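Side-chain contacts in oxidoreductase, Gfo/Idh/MocA family (Pseudomonas syringae pv. tomato, PDB 3DTY), which probably catalyses a nucleotide-dependent oxidation or reduction, as a two-domain enzyme of the Gfo/Idh/MocA family that also binds magnesium: residues Asn38-Val43 and Ile86-Ile91; Asn136-Val141 and Ala342-Ala347; Arg167-Gln172 and Val217-Leu222; Gln303-Glu306 and Tyr311-Pro314. One frame throughout, in Å; residues are numbered along the deposited sequence.

Contact 1 of 4, residues Asn38-Val43 and Ile86-Ile91; sequences NTFVLV and IQAVSI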
loop_
_atom_site.group_PDB
_atom_site.type_symbol
_atom_site.label_atom_id
_atom_site.label_comp_id
_atom_site.label_asym_id
_atom_site.label_seq_id
_atom_site.Cartn_x
_atom_site.Cartn_y
_atom_site.Cartn_z
ATOM N N ASN A 38 -11.203 32.668 -12.078
ATOM C CA ASN A 38 -10.980 34.070 -12.440
ATOM C C ASN A 38 -10.486 34.932 -11.287
ATOM O O ASN A 38 -10.864 36.094 -11.165
ATOM C CB ASN A 38 -12.257 34.679 -13.025
ATOM C CG ASN A 38 -12.709 33.962 -14.276
ATOM O OD1 ASN A 38 -11.890 33.582 -15.115
ATOM N ND2 ASN A 38 -14.016 33.779 -14.419
ATOM N N THR A 39 -9.636 34.358 -10.444
ATOM C CA THR A 39 -9.081 35.081 -9.310
ATOM C C THR A 39 -8.137 36.146 -9.843
ATOM O O THR A 39 -8.030 37.234 -9.288
ATOM C CB THR A 39 -8.294 34.143 -8.390
ATOM O OG1 THR A 39 -9.134 33.051 -8.001
ATOM C CG2 THR A 39 -7.824 34.890 -7.148
ATOM N N PHE A 40 -7.446 35.809 -10.926
ATOM C CA PHE A 40 -6.516 36.724 -11.572
ATOM C C PHE A 40 -6.863 36.786 -13.052
ATOM O O PHE A 40 -7.545 35.906 -13.575
ATOM C CB PHE A 40 -5.074 36.223 -11.436
ATOM C CG PHE A 40 -4.502 36.341 -10.049
ATOM C CD1 PHE A 40 -3.791 37.475 -9.674
ATOM C CD2 PHE A 40 -4.664 35.315 -9.125
ATOM C CE1 PHE A 40 -3.238 37.586 -8.399
ATOM C CE2 PHE A 40 -4.117 35.409 -7.843
ATOM C CZ PHE A 40 -3.402 36.552 -7.476
ATOM N N VAL A 41 -6.407 37.838 -13.719
ATOM C CA VAL A 41 -6.617 37.974 -15.150
ATOM C C VAL A 41 -5.292 38.454 -15.734
ATOM O O VAL A 41 -4.748 39.485 -15.319
ATOM C CB VAL A 41 -7.755 38.971 -15.493
ATOM C CG1 VAL A 41 -7.512 40.312 -14.815
ATOM C CG2 VAL A 41 -7.842 39.143 -17.009
ATOM N N LEU A 42 -4.772 37.686 -16.683
ATOM C CA LEU A 42 -3.499 38.000 -17.320
ATOM C C LEU A 42 -3.671 39.079 -18.381
ATOM O O LEU A 42 -4.266 38.830 -19.427
ATOM C CB LEU A 42 -2.928 36.733 -17.958
ATOM C CG LEU A 42 -1.567 36.884 -18.622
ATOM C CD1 LEU A 42 -0.529 37.181 -17.554
ATOM C CD2 LEU A 42 -1.218 35.614 -19.393
ATOM N N VAL A 43 -3.147 40.273 -18.122
ATOM C CA VAL A 43 -3.290 41.366 -19.083
ATOM C C VAL A 43 -1.972 41.898 -19.633
ATOM O O VAL A 43 -1.961 42.738 -20.536
ATOM C CB VAL A 43 -4.074 42.542 -18.466
ATOM C CG1 VAL A 43 -5.456 42.068 -18.051
ATOM C CG2 VAL A 43 -3.324 43.109 -17.271
ATOM N N ILE A 86 -1.193 46.526 -14.373
ATOM C CA ILE A 86 -1.099 45.354 -13.512
ATOM C C ILE A 86 -1.020 45.703 -12.029
ATOM O O ILE A 86 -0.449 46.730 -11.641
ATOM C CB ILE A 86 0.125 44.482 -13.871
ATOM C CG1 ILE A 86 1.399 45.330 -13.863
ATOM C CG2 ILE A 86 -0.089 43.828 -15.225
ATOM C CD1 ILE A 86 2.685 44.503 -13.991
ATOM N N GLN A 87 -1.609 44.838 -11.211
ATOM C CA GLN A 87 -1.617 45.004 -9.763
ATOM C C GLN A 87 -0.666 43.998 -9.134
ATOM O O GLN A 87 -0.179 44.192 -8.019
ATOM C CB GLN A 87 -3.022 44.764 -9.207
ATOM C CG GLN A 87 -4.035 45.821 -9.583
ATOM C CD GLN A 87 -5.454 45.362 -9.332
ATOM O OE1 GLN A 87 -5.993 44.538 -10.070
ATOM N NE2 GLN A 87 -6.066 45.885 -8.280
ATOM N N ALA A 88 -0.402 42.918 -9.862
ATOM C CA ALA A 88 0.468 41.864 -9.363
ATOM C C ALA A 88 1.274 41.197 -10.472
ATOM O O ALA A 88 0.895 41.237 -11.644
ATOM C CB ALA A 88 -0.370 40.825 -8.636
ATOM N N VAL A 89 2.387 40.578 -10.095
ATOM C CA VAL A 89 3.234 39.899 -11.069
ATOM C C VAL A 89 3.843 38.611 -10.516
ATOM O O VAL A 89 4.239 38.544 -9.350
ATOM C CB VAL A 89 4.382 40.828 -11.557
ATOM C CG1 VAL A 89 5.255 41.250 -10.382
ATOM C CG2 VAL A 89 5.219 40.122 -12.600
ATOM N N SER A 90 3.889 37.586 -11.358
ATOM C CA SER A 90 4.474 36.306 -10.979
ATOM C C SER A 90 5.772 36.166 -11.761
ATOM O O SER A 90 5.791 36.313 -12.980
ATOM C CB SER A 90 3.520 35.160 -11.311
ATOM O OG SER A 90 2.410 35.166 -10.426
ATOM N N ILE A 91 6.850 35.892 -11.039
ATOM C CA ILE A 91 8.180 35.762 -11.617
ATOM C C ILE A 91 8.509 34.285 -11.805
ATOM O O ILE A 91 8.566 33.532 -10.839
ATOM C CB ILE A 91 9.234 36.417 -10.674
ATOM C CG1 ILE A 91 8.822 37.859 -10.358
ATOM C CG2 ILE A 91 10.612 36.398 -11.313
ATOM C CD1 ILE A 91 9.612 38.489 -9.226
#
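In the parallel sheet of the Rossmann fold, F40 and V43 at the outermost strand 40-46 meet A88 and I86 at strand 88-92, with strand 13-17 lying between the two. The segments are therefore next-but-one neighbours, and side chains alone bridge them. F40 presents the edge of its ring: CE1 approaches A88 CB at 4.3 Å, and the methyl lies near the ring plane. With chi1 at -72°, CG stands beside the backbone N, and the ring reaches across the sheet although the CB of F40 is not aimed at the other segment. The CB of A88, in contrast, points directly toward F40.

Further along, the chains draw closer, with V43 CA and I86 CA 7.2 Å apart. Here the methyls V43 CG2 and I86 CG2 touch at 3.9 Å as the two side chains run alongside in opposite senses. I86 uses its short branch for this, while CG1, placed between the backbone N and carbonyl carbon by a chi1 of 54°, carries CD1 away from V43.

The middle strand supplies the backbone bonds, I13 and W15 pairing with 38-43 and R14 with Q87. W15 also meets the F40 ring, their planes at about 55°, and helix 330-349 covers F40 and A88 through M345.

Both touches are purely apolar and together bury only 105 Å². Directional bonding between these strands thus runs through strand 13-17, and the direct contact adds dispersion and exclusion of water where three of the four touching residues are buried.

Contact 2 of 4, residues Asn136-Val141 and Ala342-Ala347; sequences NRIVGV and ALAMDA
I138, in extended conformation just before strand 139-141, brings its CA to within 6.3 Å of the CA of M345 on helix 330-349. The isoleucine carries the whole contact from its side, pointing its CB at the helix. Its CD1 lies tightly against CG of M345, modelled as selenomethionine, at 3.5 Å, and also reaches the terminal CE of M345 at 3.9 Å. The two side chains cross at about a right angle. M345 is extended beyond CG (chi2 179°, chi3 -174°), so that CG and the far methyl CE both come up against I138 CD1. The same CD1 touches A344 CB at 4.1 Å, while the other branch, CG2, rests 3.9 Å from A344 O, a carbonyl that also accepts from T348 OG1.

Just upstream, N136 ends helix 122-134 as the positive-phi C-prime residue of a Schellman motif. R137 folds back over this end: NH1 donates to N136 O at 2.8 Å, with the acceptor in the guanidinium plane but the donor well above the carbonyl plane, and NE binds G109 O. N136 ND2 hydrogen-bonds to T348 O, adding a polar tie to helix 330-349.

H111 and V113 of strand 111-114 pack on M345 too. A helix of the C-terminal alpha/beta part thus returns to cover the sheet of the NAD-binding Rossmann fold, joining the two halves of this Gfo/Idh/MocA protein.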
loop_
_atom_site.group_PDB
_atom_site.type_symbol
_atom_site.label_atom_id
_atom_site.label_comp_id
_atom_site.label_asym_id
_atom_site.label_seq_id
_atom_site.Cartn_x
_atom_site.Cartn_y
_atom_site.Cartn_z
ATOM N N ASN A 136 4.268 48.200 1.219
ATOM C CA ASN A 136 3.037 47.514 1.598
ATOM C C ASN A 136 2.481 46.617 0.486
ATOM O O ASN A 136 1.322 46.742 0.099
ATOM C CB ASN A 136 1.978 48.543 2.009
ATOM C CG ASN A 136 0.752 47.897 2.622
ATOM O OD1 ASN A 136 0.856 47.139 3.585
ATOM N ND2 ASN A 136 -0.420 48.193 2.065
ATOM N N ARG A 137 3.321 45.719 -0.020
ATOM C CA ARG A 137 2.934 44.781 -1.077
ATOM C C ARG A 137 3.407 43.400 -0.653
ATOM O O ARG A 137 4.485 43.270 -0.078
ATOM C CB ARG A 137 3.591 45.173 -2.407
ATOM C CG ARG A 137 2.998 46.416 -3.040
ATOM C CD ARG A 137 1.570 46.152 -3.502
ATOM N NE ARG A 137 0.968 47.337 -4.097
ATOM C CZ ARG A 137 0.503 48.366 -3.400
ATOM N NH1 ARG A 137 0.563 48.349 -2.075
ATOM N NH2 ARG A 137 -0.005 49.421 -4.031
ATOM N N ILE A 138 2.613 42.370 -0.930
ATOM C CA ILE A 138 3.006 41.026 -0.524
ATOM C C ILE A 138 4.024 40.401 -1.471
ATOM O O ILE A 138 4.219 40.857 -2.605
ATOM C CB ILE A 138 1.795 40.045 -0.436
ATOM C CG1 ILE A 138 1.412 39.554 -1.834
ATOM C CG2 ILE A 138 0.596 40.728 0.206
ATOM C CD1 ILE A 138 0.583 38.269 -1.825
ATOM N N VAL A 139 4.669 39.352 -0.975
ATOM C CA VAL A 139 5.636 38.582 -1.737
ATOM C C VAL A 139 5.351 37.118 -1.434
ATOM O O VAL A 139 5.839 36.563 -0.448
ATOM C CB VAL A 139 7.093 38.901 -1.340
ATOM C CG1 VAL A 139 8.038 37.978 -2.087
ATOM C CG2 VAL A 139 7.424 40.357 -1.667
ATOM N N GLY A 140 4.523 36.502 -2.268
ATOM C CA GLY A 140 4.213 35.103 -2.066
ATOM C C GLY A 140 5.291 34.268 -2.724
ATOM O O GLY A 140 5.868 34.685 -3.727
ATOM N N VAL A 141 5.577 33.106 -2.145
ATOM C CA VAL A 141 6.582 32.195 -2.676
ATOM C C VAL A 141 5.851 30.877 -2.919
ATOM O O VAL A 141 5.047 30.446 -2.089
ATOM C CB VAL A 141 7.727 31.983 -1.677
ATOM C CG1 VAL A 141 8.793 31.084 -2.294
ATOM C CG2 VAL A 141 8.324 33.335 -1.280
ATOM N N ALA A 342 -4.176 35.917 -3.398
ATOM C CA ALA A 342 -5.153 36.949 -3.749
ATOM C C ALA A 342 -5.822 37.524 -2.500
ATOM O O ALA A 342 -6.058 38.726 -2.413
ATOM C CB ALA A 342 -6.211 36.375 -4.697
ATOM N N LEU A 343 -6.134 36.662 -1.539
ATOM C CA LEU A 343 -6.754 37.120 -0.300
ATOM C C LEU A 343 -5.763 37.998 0.467
ATOM O O LEU A 343 -6.137 39.020 1.041
ATOM C CB LEU A 343 -7.182 35.922 0.564
ATOM C CG LEU A 343 -8.363 35.106 0.028
ATOM C CD1 LEU A 343 -8.664 33.914 0.948
ATOM C CD2 LEU A 343 -9.577 36.017 -0.106
ATOM N N ALA A 344 -4.494 37.607 0.461
ATOM C CA ALA A 344 -3.476 38.384 1.165
ATOM C C ALA A 344 -3.318 39.755 0.499
ATOM O O ALA A 344 -3.184 40.780 1.171
ATOM C CB ALA A 344 -2.144 37.628 1.167
HETATM N N MSE A 345 -3.352 39.774 -0.826
HETATM C CA MSE A 345 -3.218 41.028 -1.552
HETATM C C MSE A 345 -4.358 41.983 -1.219
HETATM O O MSE A 345 -4.141 43.177 -0.999
HETATM C CB MSE A 345 -3.204 40.765 -3.057
HETATM C CG MSE A 345 -2.014 39.957 -3.520
HETATM SE SE MSE A 345 -2.040 39.632 -5.407
HETATM C CE MSE A 345 -0.508 38.445 -5.528
ATOM N N ASP A 346 -5.572 41.446 -1.183
ATOM C CA ASP A 346 -6.755 42.240 -0.898
ATOM C C ASP A 346 -6.769 42.775 0.527
ATOM O O ASP A 346 -7.148 43.922 0.758
ATOM C CB ASP A 346 -8.015 41.413 -1.147
ATOM C CG ASP A 346 -9.273 42.262 -1.145
ATOM O OD1 ASP A 346 -9.520 42.955 -2.153
ATOM O OD2 ASP A 346 -10.018 42.235 -0.145
ATOM N N ALA A 347 -6.369 41.946 1.483
ATOM C CA ALA A 347 -6.345 42.377 2.876
ATOM C C ALA A 347 -5.300 43.476 3.028
ATOM O O ALA A 347 -5.520 44.465 3.734
ATOM C CB ALA A 347 -6.007 41.210 3.786
#

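Contact 3 of 4, residues Arg167-Gln172 and Val217-Leu222; sequences RMVHMQ and VMLPDL
L222 N donates to L219 O at 3.2 Å, closing a type I beta turn that follows helix 203-218 and sets both leucines facing V169. The turn lies against strand 166-174 in the mixed sheet of the C-terminal alpha/beta domain, so the contact fastens the end of this helix to one face of that sheet. Y251 of strand 244-251 packs on V169 and L222, and I158 of helix 149-159 on L219.

The strand is held by backbone bonds from V169 to M256 and M258, and it carries a classic beta bulge, R167 and M168 both facing I277. H170 turns to a neighbouring subunit: its NE2 hydrogen-bonds to Y246 OH there, and its ring meets W260 of that subunit edge-to-face. The strand is thereby shared between the domain interior and the subunit interface.

Across the contact V169 and L219 reach tip to tip, whereas L222 instead passes alongside V169. The chi1 of V169, -177°, places CG1 anti to the backbone N and leaves CG2 to do the touching. That methyl lies 3.7 Å from L219 CD1 and 3.8 Å from L222 CD2, and L219 CD1 is itself 4.1 Å from L222 CD2, so three methyls form a compact triangle.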
loop_
_atom_site.group_PDB
_atom_site.type_symbol
_atom_site.label_atom_id
_atom_site.label_comp_id
_atom_site.label_asym_id
_atom_site.label_seq_id
_atom_site.Cartn_x
_atom_site.Cartn_y
_atom_site.Cartn_z
ATOM N N ARG A 167 7.849 15.568 19.334
ATOM C CA ARG A 167 9.207 15.151 19.652
ATOM C C ARG A 167 10.132 15.139 18.448
ATOM O O ARG A 167 11.316 15.451 18.563
ATOM C CB ARG A 167 9.182 13.756 20.281
ATOM C CG ARG A 167 8.548 13.733 21.658
ATOM C CD ARG A 167 8.462 12.333 22.223
ATOM N NE ARG A 167 8.062 12.379 23.625
ATOM C CZ ARG A 167 7.792 11.315 24.369
ATOM N NH1 ARG A 167 7.865 10.098 23.850
ATOM N NH2 ARG A 167 7.485 11.476 25.650
HETATM N N MSE A 168 9.593 14.755 17.299
HETATM C CA MSE A 168 10.375 14.710 16.075
HETATM C C MSE A 168 9.578 15.097 14.838
HETATM O O MSE A 168 8.390 14.803 14.722
HETATM C CB MSE A 168 10.959 13.315 15.858
HETATM C CG MSE A 168 12.051 12.925 16.821
HETATM SE SE MSE A 168 12.226 11.019 16.758
HETATM C CE MSE A 168 10.887 10.626 18.079
ATOM N N VAL A 169 10.257 15.766 13.919
ATOM C CA VAL A 169 9.662 16.159 12.655
ATOM C C VAL A 169 10.618 15.594 11.605
ATOM O O VAL A 169 11.751 16.051 11.484
ATOM C CB VAL A 169 9.598 17.689 12.487
ATOM C CG1 VAL A 169 8.904 18.031 11.161
ATOM C CG2 VAL A 169 8.878 18.317 13.672
ATOM N N HIS A 170 10.170 14.577 10.878
ATOM C CA HIS A 170 10.997 13.958 9.853
ATOM C C HIS A 170 10.491 14.336 8.474
ATOM O O HIS A 170 9.332 14.099 8.134
ATOM C CB HIS A 170 11.008 12.445 10.029
ATOM C CG HIS A 170 11.797 11.988 11.215
ATOM N ND1 HIS A 170 11.862 10.670 11.604
ATOM C CD2 HIS A 170 12.567 12.679 12.090
ATOM C CE1 HIS A 170 12.637 10.565 12.669
ATOM N NE2 HIS A 170 13.077 11.768 12.983
HETATM N N MSE A 171 11.380 14.935 7.689
HETATM C CA MSE A 171 11.045 15.399 6.355
HETATM C C MSE A 171 11.967 14.846 5.282
HETATM O O MSE A 171 13.125 14.519 5.536
HETATM C CB MSE A 171 11.116 16.929 6.311
HETATM C CG MSE A 171 10.067 17.612 7.139
HETATM SE SE MSE A 171 10.643 19.332 7.695
HETATM C CE MSE A 171 11.838 18.826 9.127
ATOM N N GLN A 172 11.441 14.751 4.071
ATOM C CA GLN A 172 12.242 14.291 2.960
ATOM C C GLN A 172 11.580 14.653 1.646
ATOM O O GLN A 172 10.355 14.734 1.551
ATOM C CB GLN A 172 12.445 12.773 3.003
ATOM C CG GLN A 172 11.228 11.971 2.567
ATOM C CD GLN A 172 11.561 10.536 2.207
ATOM O OE1 GLN A 172 11.290 10.090 1.089
ATOM N NE2 GLN A 172 12.150 9.805 3.150
ATOM N N VAL A 217 3.858 25.132 8.317
ATOM C CA VAL A 217 2.403 25.217 8.332
ATOM C C VAL A 217 1.817 24.385 9.474
ATOM O O VAL A 217 0.913 24.834 10.174
ATOM C CB VAL A 217 1.784 24.699 7.004
ATOM C CG1 VAL A 217 0.267 24.622 7.145
ATOM C CG2 VAL A 217 2.157 25.625 5.845
HETATM N N MSE A 218 2.332 23.171 9.650
HETATM C CA MSE A 218 1.831 22.270 10.692
HETATM C C MSE A 218 2.279 22.647 12.100
HETATM O O MSE A 218 1.575 22.383 13.072
HETATM C CB MSE A 218 2.302 20.840 10.430
HETATM C CG MSE A 218 1.996 20.298 9.045
HETATM SE SE MSE A 218 2.539 18.450 8.919
HETATM C CE MSE A 218 1.873 18.101 7.130
ATOM N N LEU A 219 3.458 23.247 12.201
ATOM C CA LEU A 219 4.025 23.596 13.496
ATOM C C LEU A 219 4.565 25.022 13.484
ATOM O O LEU A 219 5.773 25.235 13.577
ATOM C CB LEU A 219 5.157 22.616 13.814
ATOM C CG LEU A 219 4.761 21.135 13.875
ATOM C CD1 LEU A 219 5.788 20.290 13.127
ATOM C CD2 LEU A 219 4.642 20.692 15.333
ATOM N N PRO A 220 3.673 26.020 13.387
ATOM C CA PRO A 220 4.098 27.425 13.356
ATOM C C PRO A 220 4.884 27.939 14.558
ATOM O O PRO A 220 5.670 28.873 14.428
ATOM C CB PRO A 220 2.781 28.179 13.151
ATOM C CG PRO A 220 1.781 27.309 13.842
ATOM C CD PRO A 220 2.202 25.914 13.402
ATOM N N ASP A 221 4.692 27.327 15.721
ATOM C CA ASP A 221 5.387 27.784 16.923
ATOM C C ASP A 221 6.752 27.145 17.169
ATOM O O ASP A 221 7.481 27.557 18.069
ATOM C CB ASP A 221 4.488 27.583 18.145
ATOM C CG ASP A 221 3.144 28.282 17.993
ATOM O OD1 ASP A 221 3.123 29.395 17.424
ATOM O OD2 ASP A 221 2.118 27.726 18.442
ATOM N N LEU A 222 7.103 26.151 16.360
ATOM C CA LEU A 222 8.377 25.458 16.510
ATOM C C LEU A 222 9.507 26.349 15.984
ATOM O O LEU A 222 9.421 26.866 14.869
ATOM C CB LEU A 222 8.331 24.140 15.726
ATOM C CG LEU A 222 9.066 22.917 16.270
ATOM C CD1 LEU A 222 8.471 22.519 17.606
ATOM C CD2 LEU A 222 8.945 21.767 15.279
#

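Contact 4 of 4, residues Gln303-Glu306 and Tyr311-Pro314; sequences QILE and YLHP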
loop_
_atom_site.group_PDB
_atom_site.type_symbol
_atom_site.label_atom_id
_atom_site.label_comp_id
_atom_site.label_asym_id
_atom_site.label_seq_id
_atom_site.Cartn_x
_atom_site.Cartn_y
_atom_site.Cartn_z
ATOM N N GLN A 303 -4.779 4.875 11.547
ATOM C CA GLN A 303 -5.903 5.470 10.842
ATOM C C GLN A 303 -5.473 6.195 9.573
ATOM O O GLN A 303 -4.360 6.723 9.481
ATOM C CB GLN A 303 -6.636 6.458 11.750
ATOM C CG GLN A 303 -7.408 5.824 12.881
ATOM C CD GLN A 303 -8.004 6.856 13.810
ATOM O OE1 GLN A 303 -7.355 7.314 14.756
ATOM N NE2 GLN A 303 -9.243 7.244 13.540
ATOM N N ILE A 304 -6.375 6.221 8.599
ATOM C CA ILE A 304 -6.121 6.909 7.345
ATOM C C ILE A 304 -7.234 7.921 7.127
ATOM O O ILE A 304 -8.393 7.540 6.934
ATOM C CB ILE A 304 -6.117 5.939 6.139
ATOM C CG1 ILE A 304 -4.977 4.922 6.283
ATOM C CG2 ILE A 304 -5.975 6.726 4.842
ATOM C CD1 ILE A 304 -3.597 5.547 6.327
ATOM N N LEU A 305 -6.885 9.204 7.172
ATOM C CA LEU A 305 -7.856 10.265 6.937
ATOM C C LEU A 305 -7.863 10.586 5.450
ATOM O O LEU A 305 -6.818 10.601 4.798
ATOM C CB LEU A 305 -7.509 11.525 7.739
ATOM C CG LEU A 305 -7.774 11.454 9.248
ATOM C CD1 LEU A 305 -6.899 10.389 9.876
ATOM C CD2 LEU A 305 -7.501 12.805 9.888
ATOM N N GLU A 306 -9.053 10.861 4.931
ATOM C CA GLU A 306 -9.245 11.152 3.521
ATOM C C GLU A 306 -9.723 12.577 3.274
ATOM O O GLU A 306 -10.568 13.092 3.999
ATOM C CB GLU A 306 -10.276 10.175 2.934
ATOM C CG GLU A 306 -9.776 8.744 2.721
ATOM C CD GLU A 306 -9.144 8.542 1.354
ATOM O OE1 GLU A 306 -9.197 9.476 0.517
ATOM O OE2 GLU A 306 -8.605 7.443 1.107
ATOM N N TYR A 311 -15.345 14.335 8.962
ATOM C CA TYR A 311 -14.661 14.327 10.242
ATOM C C TYR A 311 -13.463 15.281 10.238
ATOM O O TYR A 311 -12.780 15.425 11.250
ATOM C CB TYR A 311 -14.218 12.897 10.601
ATOM C CG TYR A 311 -13.446 12.178 9.511
ATOM C CD1 TYR A 311 -12.180 12.615 9.126
ATOM C CD2 TYR A 311 -13.976 11.045 8.879
ATOM C CE1 TYR A 311 -11.449 11.947 8.143
ATOM C CE2 TYR A 311 -13.251 10.365 7.888
ATOM C CZ TYR A 311 -11.986 10.826 7.529
ATOM O OH TYR A 311 -11.247 10.186 6.563
ATOM N N LEU A 312 -13.209 15.933 9.103
ATOM C CA LEU A 312 -12.092 16.882 9.000
ATOM C C LEU A 312 -12.492 18.249 9.550
ATOM O O LEU A 312 -13.680 18.556 9.675
ATOM C CB LEU A 312 -11.663 17.057 7.541
ATOM C CG LEU A 312 -11.102 15.846 6.791
ATOM C CD1 LEU A 312 -10.815 16.237 5.362
ATOM C CD2 LEU A 312 -9.830 15.352 7.483
ATOM N N HIS A 313 -11.499 19.067 9.883
ATOM C CA HIS A 313 -11.762 20.413 10.383
ATOM C C HIS A 313 -12.237 21.270 9.198
ATOM O O HIS A 313 -11.810 21.068 8.056
ATOM C CB HIS A 313 -10.487 21.017 10.991
ATOM C CG HIS A 313 -10.716 22.296 11.735
ATOM N ND1 HIS A 313 -10.976 23.493 11.101
ATOM C CD2 HIS A 313 -10.745 22.561 13.062
ATOM C CE1 HIS A 313 -11.157 24.438 12.004
ATOM N NE2 HIS A 313 -11.023 23.900 13.205
ATOM N N PRO A 314 -13.143 22.226 9.452
ATOM C CA PRO A 314 -13.653 23.093 8.381
ATOM C C PRO A 314 -12.553 23.781 7.566
ATOM O O PRO A 314 -12.694 23.958 6.354
ATOM C CB PRO A 314 -14.528 24.091 9.134
ATOM C CG PRO A 314 -15.077 23.259 10.244
ATOM C CD PRO A 314 -13.874 22.454 10.712
#
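E306 and Y311 share the hydrogen bond of this contact: the backbone N of E306 donates to Y311 OH at 2.8 Å, with an N-H...O angle of 158°. The donor lies at the edge of the tyrosine ring, near its plane. A chi1 of 51° sets the ring carbon CG between the backbone N and carbonyl carbon of Y311, and from there the ring extends back to the strand, its hydroxyl also lying 3.4 Å from L305 CA. The carboxylate of E306 turns elsewhere, OE1 accepting from Q292 NE2.

Strand 302-306 is the outermost of the mixed sheet within its own chain, and Y311 and L312 belong to the loop that folds back over its end. Q303 and I304 pair with a strand of a neighbouring subunit in an antiparallel ladder, which carries the sheet across the interface, and Y311 packs on G299 of that same subunit.

Apolar contacts flank the bond. L305 crosses Y311 obliquely, bringing CG to 3.9 Å from CE1, and its CD2 meets L312 CD2 at 4.2 Å. Q153 of helix 149-159 touches both L305 and L312. A methyl-to-carbonyl contact comes besides: L312 CD1 lies 3.4 Å from E306 O.

From the N terminus, contact 1 closes first, bringing strands 40-46 and 88-92 together across a 42-residue loop within the Rossmann sheet. Contact 2 then opens at 136-141 and closes only 200 residues later, at helix 330-349. That long excursion contains contact 3, which joins strand 166-174 to the end of helix 203-218, and after it contact 4, a short turn-back at the edge of the same mixed sheet; none of the four cross. Contacts 1 and 2 touch directly, for example F40 CE1 against M345 SE at 3.8 Å, so helix 330-349 packs against contact 1 as well as on I138. Contacts 3 and 4 lie with their centres about 19 Å apart in the C-terminal alpha/beta domain.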